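Local coordinates for protein transcriptional regulator (Mesorhizobium loti, PDB 3BHQ) that probably binds cis-regulatory DNA and controls transcription as a TetR-family regulator, at residues Q146-T149 and L153-T156; G168-I173 and E192-A197. All coordinates share one frame; numbering follows the deposited sequence. Where two conformers were deposited one is given.

Contact 1 of 2, residues Q146-T149 and L153-T156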
loop_
_atom_site.group_PDB
_atom_site.type_symbol
_atom_site.label_atom_id
_atom_site.label_comp_id
_atom_site.label_asym_id
_atom_site.label_seq_id
_atom_site.Cartn_x
_atom_site.Cartn_y
_atom_site.Cartn_z
ATOM N N GLN A 146 18.534 -1.602 -16.335
ATOM C CA GLN A 146 18.803 -1.550 -17.788
ATOM C C GLN A 146 20.295 -1.622 -18.044
ATOM O O GLN A 146 20.744 -2.370 -18.935
ATOM C CB GLN A 146 18.234 -0.283 -18.433
ATOM C CG GLN A 146 18.421 -0.206 -19.978
ATOM C CD GLN A 146 17.776 -1.374 -20.689
ATOM O OE1 GLN A 146 16.546 -1.467 -20.767
ATOM N NE2 GLN A 146 18.607 -2.275 -21.229
ATOM N N LYS A 147 21.054 -0.840 -17.279
ATOM C CA LYS A 147 22.523 -0.844 -17.368
ATOM C C LYS A 147 23.088 -2.210 -16.978
ATOM O O LYS A 147 23.974 -2.728 -17.654
ATOM C CB LYS A 147 23.132 0.287 -16.541
ATOM C CG LYS A 147 22.761 1.669 -17.081
ATOM C CD LYS A 147 23.183 2.803 -16.152
ATOM C CE LYS A 147 22.507 4.114 -16.556
ATOM N NZ LYS A 147 22.752 5.202 -15.574
ATOM N N LEU A 148 22.547 -2.821 -15.921
ATOM C CA LEU A 148 22.970 -4.174 -15.523
ATOM C C LEU A 148 22.625 -5.214 -16.599
ATOM O O LEU A 148 23.374 -6.168 -16.787
ATOM C CB LEU A 148 22.362 -4.588 -14.172
ATOM C CG LEU A 148 22.885 -3.826 -12.953
ATOM C CD1 LEU A 148 22.019 -4.112 -11.752
ATOM C CD2 LEU A 148 24.363 -4.173 -12.676
ATOM N N THR A 149 21.473 -5.046 -17.253
ATOM C CA THR A 149 21.054 -5.935 -18.352
ATOM C C THR A 149 21.994 -5.769 -19.552
ATOM O O THR A 149 22.459 -6.772 -20.106
ATOM C CB THR A 149 19.583 -5.739 -18.750
ATOM O OG1 THR A 149 18.749 -6.097 -17.637
ATOM C CG2 THR A 149 19.191 -6.639 -19.962
ATOM N N LEU A 153 24.681 -8.821 -16.643
ATOM C CA LEU A 153 24.720 -9.226 -15.229
ATOM C C LEU A 153 23.374 -9.753 -14.718
ATOM O O LEU A 153 23.347 -10.597 -13.820
ATOM C CB LEU A 153 25.262 -8.081 -14.365
ATOM C CG LEU A 153 26.748 -7.725 -14.615
ATOM C CD1 LEU A 153 27.148 -6.492 -13.874
ATOM C CD2 LEU A 153 27.678 -8.882 -14.231
ATOM N N ILE A 154 22.274 -9.215 -15.254
ATOM C CA ILE A 154 20.898 -9.682 -15.009
ATOM C C ILE A 154 20.191 -9.643 -16.373
ATOM O O ILE A 154 20.801 -9.228 -17.351
ATOM C CB ILE A 154 20.114 -8.817 -13.950
ATOM C CG1 ILE A 154 19.889 -7.357 -14.414
ATOM C CG2 ILE A 154 20.852 -8.849 -12.601
ATOM C CD1 ILE A 154 19.071 -6.474 -13.423
ATOM N N GLN A 155 18.919 -10.046 -16.421
ATOM C CA GLN A 155 18.102 -9.955 -17.653
ATOM C C GLN A 155 16.699 -9.418 -17.361
ATOM O O GLN A 155 15.793 -10.199 -17.033
ATOM C CB GLN A 155 18.013 -11.305 -18.399
ATOM C CG GLN A 155 17.208 -11.233 -19.734
ATOM C CD GLN A 155 17.748 -10.179 -20.708
ATOM O OE1 GLN A 155 18.950 -10.169 -21.016
ATOM N NE2 GLN A 155 16.868 -9.291 -21.195
ATOM N N THR A 156 16.548 -8.093 -17.442
ATOM C CA THR A 156 15.273 -7.427 -17.237
ATOM C C THR A 156 14.866 -6.740 -18.537
ATOM O O THR A 156 15.358 -5.644 -18.856
ATOM C CB THR A 156 15.323 -6.416 -16.063
ATOM O OG1 THR A 156 16.283 -5.389 -16.343
ATOM C CG2 THR A 156 15.665 -7.118 -14.754
#
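Thr-149 OG1 lies beside its backbone N, anti to the carbonyl carbon (chi1 -64°), and Thr-156 OG1 sits between its own N and carbonyl carbon (chi1 61°); so placed, the hydroxyls meet. The two oxygens come to 2.9 Å from OG1 to OG1, with Thr-156 as donor. The same Thr-149 OG1 also accepts the backbone N of Thr-156 at 3.0 Å, in a nearly straight bond (163° at the hydrogen), and is further bonded to Phe-145 O one turn back in the helix. Three bonds therefore grip this one hydroxyl and fix the rotation of the threonine. Its methyl turns to the amide of Gln-155, with CG2 equally far, 3.7 Å, from OE1 and NE2. Close by, the CA of Thr-149 makes a straight C-H...O contact of 3.5 Å with the carbonyl O of Ile-154.

The apolar side is carried by Leu-148. Its CB rests on CG1 of Ile-154 at 3.7 Å, and its CD2 touches Leu-153 CD1 at 3.8 Å; in both pairs the side chains run obliquely across one another. Met-88 of helix 88-103 packs against all three of these residues, so that the small cluster is closed from a further helix, and backbone bonds tie Gln-155 to Tyr-206 near the chain's end.

Leu-153 N reaches back to Leu-148 O at 3.0 Å, five residues along. The example illustrates how a chain leaves a helix: this bond, with the apolar touch between the same two leucines, is consistent with the outer bond of a Schellman motif, and the loop then folds back across the last turns of helix 123-150 in the C-terminal domain of this TetR-family protein.

Contact 2 of 2, residues G168-I173 and E192-A197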
loop_
_atom_site.group_PDB
_atom_site.type_symbol
_atom_site.label_atom_id
_atom_site.label_comp_id
_atom_site.label_asym_id
_atom_site.label_seq_id
_atom_site.Cartn_x
_atom_site.Cartn_y
_atom_site.Cartn_z
ATOM N N GLY A 168 7.680 -4.844 -4.930
ATOM C CA GLY A 168 6.462 -5.537 -4.512
ATOM C C GLY A 168 6.745 -6.754 -3.641
ATOM O O GLY A 168 6.126 -6.923 -2.591
HETATM N N MSE A 169 7.707 -7.584 -4.037
HETATM C CA MSE A 169 8.057 -8.757 -3.207
HETATM C C MSE A 169 8.620 -8.345 -1.867
HETATM O O MSE A 169 8.301 -8.941 -0.829
HETATM C CB MSE A 169 8.988 -9.693 -3.954
HETATM C CG MSE A 169 8.282 -10.353 -5.027
HETATM SE SE MSE A 169 9.264 -11.791 -5.778
HETATM C CE MSE A 169 10.137 -10.731 -6.857
ATOM N N LEU A 170 9.454 -7.304 -1.873
ATOM C CA LEU A 170 10.091 -6.825 -0.679
ATOM C C LEU A 170 9.135 -6.170 0.305
ATOM O O LEU A 170 9.293 -6.326 1.527
ATOM C CB LEU A 170 11.159 -5.787 -1.076
ATOM C CG LEU A 170 12.148 -5.277 -0.077
ATOM C CD1 LEU A 170 13.049 -6.440 0.341
ATOM C CD2 LEU A 170 12.954 -4.148 -0.769
ATOM N N LEU A 171 8.165 -5.406 -0.192
ATOM C CA LEU A 171 7.359 -4.565 0.680
ATOM C C LEU A 171 5.893 -4.911 0.842
ATOM O O LEU A 171 5.260 -4.334 1.715
ATOM C CB LEU A 171 7.467 -3.125 0.167
ATOM C CG LEU A 171 8.878 -2.521 0.155
ATOM C CD1 LEU A 171 8.884 -1.190 -0.605
ATOM C CD2 LEU A 171 9.385 -2.369 1.568
ATOM N N TRP A 172 5.382 -5.857 0.060
ATOM C CA TRP A 172 3.929 -6.154 0.132
ATOM C C TRP A 172 3.504 -6.439 1.587
ATOM O O TRP A 172 2.564 -5.823 2.066
ATOM C CB TRP A 172 3.479 -7.284 -0.825
ATOM C CG TRP A 172 1.985 -7.424 -0.837
ATOM C CD1 TRP A 172 1.246 -8.454 -0.346
ATOM C CD2 TRP A 172 1.093 -6.462 -1.340
ATOM N NE1 TRP A 172 -0.092 -8.170 -0.531
ATOM C CE2 TRP A 172 -0.215 -6.955 -1.142
ATOM C CE3 TRP A 172 1.259 -5.224 -1.959
ATOM C CZ2 TRP A 172 -1.335 -6.247 -1.504
ATOM C CZ3 TRP A 172 0.112 -4.507 -2.344
ATOM C CH2 TRP A 172 -1.168 -5.030 -2.100
ATOM N N ILE A 173 4.161 -7.353 2.289
ATOM C CA ILE A 173 3.788 -7.655 3.674
ATOM C C ILE A 173 4.151 -6.510 4.635
ATOM O O ILE A 173 3.276 -5.965 5.281
ATOM C CB ILE A 173 4.278 -9.053 4.135
ATOM C CG1 ILE A 173 3.452 -10.140 3.427
ATOM C CG2 ILE A 173 4.162 -9.218 5.639
ATOM C CD1 ILE A 173 3.919 -11.589 3.690
ATOM N N GLU A 192 16.940 -8.716 7.340
ATOM C CA GLU A 192 17.846 -9.376 6.397
ATOM C C GLU A 192 17.244 -10.652 5.794
ATOM O O GLU A 192 17.316 -10.844 4.573
ATOM C CB GLU A 192 19.214 -9.656 7.048
ATOM C CG GLU A 192 19.980 -8.352 7.400
ATOM C CD GLU A 192 21.319 -8.584 8.108
ATOM O OE1 GLU A 192 21.709 -9.751 8.351
ATOM O OE2 GLU A 192 21.985 -7.573 8.420
ATOM N N ARG A 193 16.635 -11.515 6.617
ATOM C CA ARG A 193 16.018 -12.739 6.080
ATOM C C ARG A 193 14.961 -12.424 5.025
ATOM O O ARG A 193 14.837 -13.131 4.010
ATOM C CB ARG A 193 15.373 -13.609 7.166
ATOM C CG ARG A 193 16.342 -14.431 8.011
ATOM C CD ARG A 193 15.611 -15.626 8.634
ATOM N NE ARG A 193 14.460 -15.198 9.433
ATOM C CZ ARG A 193 14.511 -14.719 10.685
ATOM N NH1 ARG A 193 15.672 -14.601 11.357
ATOM N NH2 ARG A 193 13.371 -14.361 11.283
ATOM N N HIS A 194 14.200 -11.361 5.289
ATOM C CA HIS A 194 13.136 -10.921 4.390
ATOM C C HIS A 194 13.676 -10.383 3.059
ATOM O O HIS A 194 13.233 -10.788 2.000
ATOM C CB HIS A 194 12.272 -9.845 5.048
ATOM C CG HIS A 194 11.074 -9.485 4.237
ATOM N ND1 HIS A 194 9.972 -10.310 4.170
ATOM C CD2 HIS A 194 10.812 -8.437 3.420
ATOM C CE1 HIS A 194 9.073 -9.771 3.366
ATOM N NE2 HIS A 194 9.573 -8.655 2.873
ATOM N N ALA A 195 14.622 -9.458 3.153
ATOM C CA ALA A 195 15.253 -8.898 1.970
ATOM C C ALA A 195 15.897 -10.018 1.123
ATOM O O ALA A 195 15.692 -10.081 -0.087
ATOM C CB ALA A 195 16.307 -7.848 2.380
ATOM N N ASP A 196 16.606 -10.940 1.773
ATOM C CA ASP A 196 17.306 -12.010 1.058
ATOM C C ASP A 196 16.389 -12.990 0.357
ATOM O O ASP A 196 16.673 -13.415 -0.760
ATOM C CB ASP A 196 18.265 -12.764 1.974
ATOM C CG ASP A 196 19.358 -11.886 2.540
ATOM O OD1 ASP A 196 19.473 -10.670 2.221
ATOM O OD2 ASP A 196 20.092 -12.436 3.377
ATOM N N ALA A 197 15.283 -13.352 1.016
ATOM C CA ALA A 197 14.282 -14.205 0.403
ATOM C C ALA A 197 13.639 -13.523 -0.837
ATOM O O ALA A 197 13.418 -14.174 -1.851
ATOM C CB ALA A 197 13.199 -14.573 1.446
#
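His-194 turns the edge of its imidazole to Leu-170 O, while the leucine side chain passes by to lie against the neighbouring Ala-195. The first torsion of His-194 sets CG opposite the backbone N (chi1 -173°) and carries the ring toward helix 159-181. NE2 then donates to Leu-170 O at 2.7 Å. That oxygen lies in the plane of the ring, yet the donor stands above the plane of the carbonyl group and not on a lone pair, and the bond is bent, 138° at the hydrogen. The ring's CD2 is 3.2 Å from the same Leu-170 O: the oxygen lies to the CD2 side of NE2, which accounts for the bend.

Beside the polar bridge, Leu-170 CD1 rests on the backbone of the facing helix, 3.7 Å from Ala-195 CA and 4.1 Å from Ala-195 CB; the small alanine probably allows this close approach. An alanine in place of His-194 would probably leave Leu-170 O without this donor and open a gap beside the leucine.

Segments 168-173 and 192-197, of helices 159-181 and 188-206, run roughly antiparallel, their axes 140° apart in direction and 9.3 Å at closest approach. Helix 88-103 covers one flank, with Ile-100 on Leu-170 and Ala-96 on Ala-195. From the second subunit, Phe-134 meets the ring of Trp-172, which places helix 159-181 between helix 188-206 and the dimer partner.

The two contacts follow one another along the chain and lie in the same C-terminal domain, their centres 21 Å apart and their nearest atoms about 10 Å, without touching. Contact 1 is local and only partly buried, far from the centre of the chain, and binds a helix end to the loop after it; contact 2 is buried and joins two separate helices, close to the second subunit, which does not touch contact 1. Their chemistry differs accordingly: the first joins several hydrogen bonds to an apolar cluster, whereas the second has a single side-chain-to-backbone bond beside leucine-alanine packing. Helix 88-103 packs against both; helix 159-181, carrying one segment of contact 2, touches Thr-156 through Ala-162.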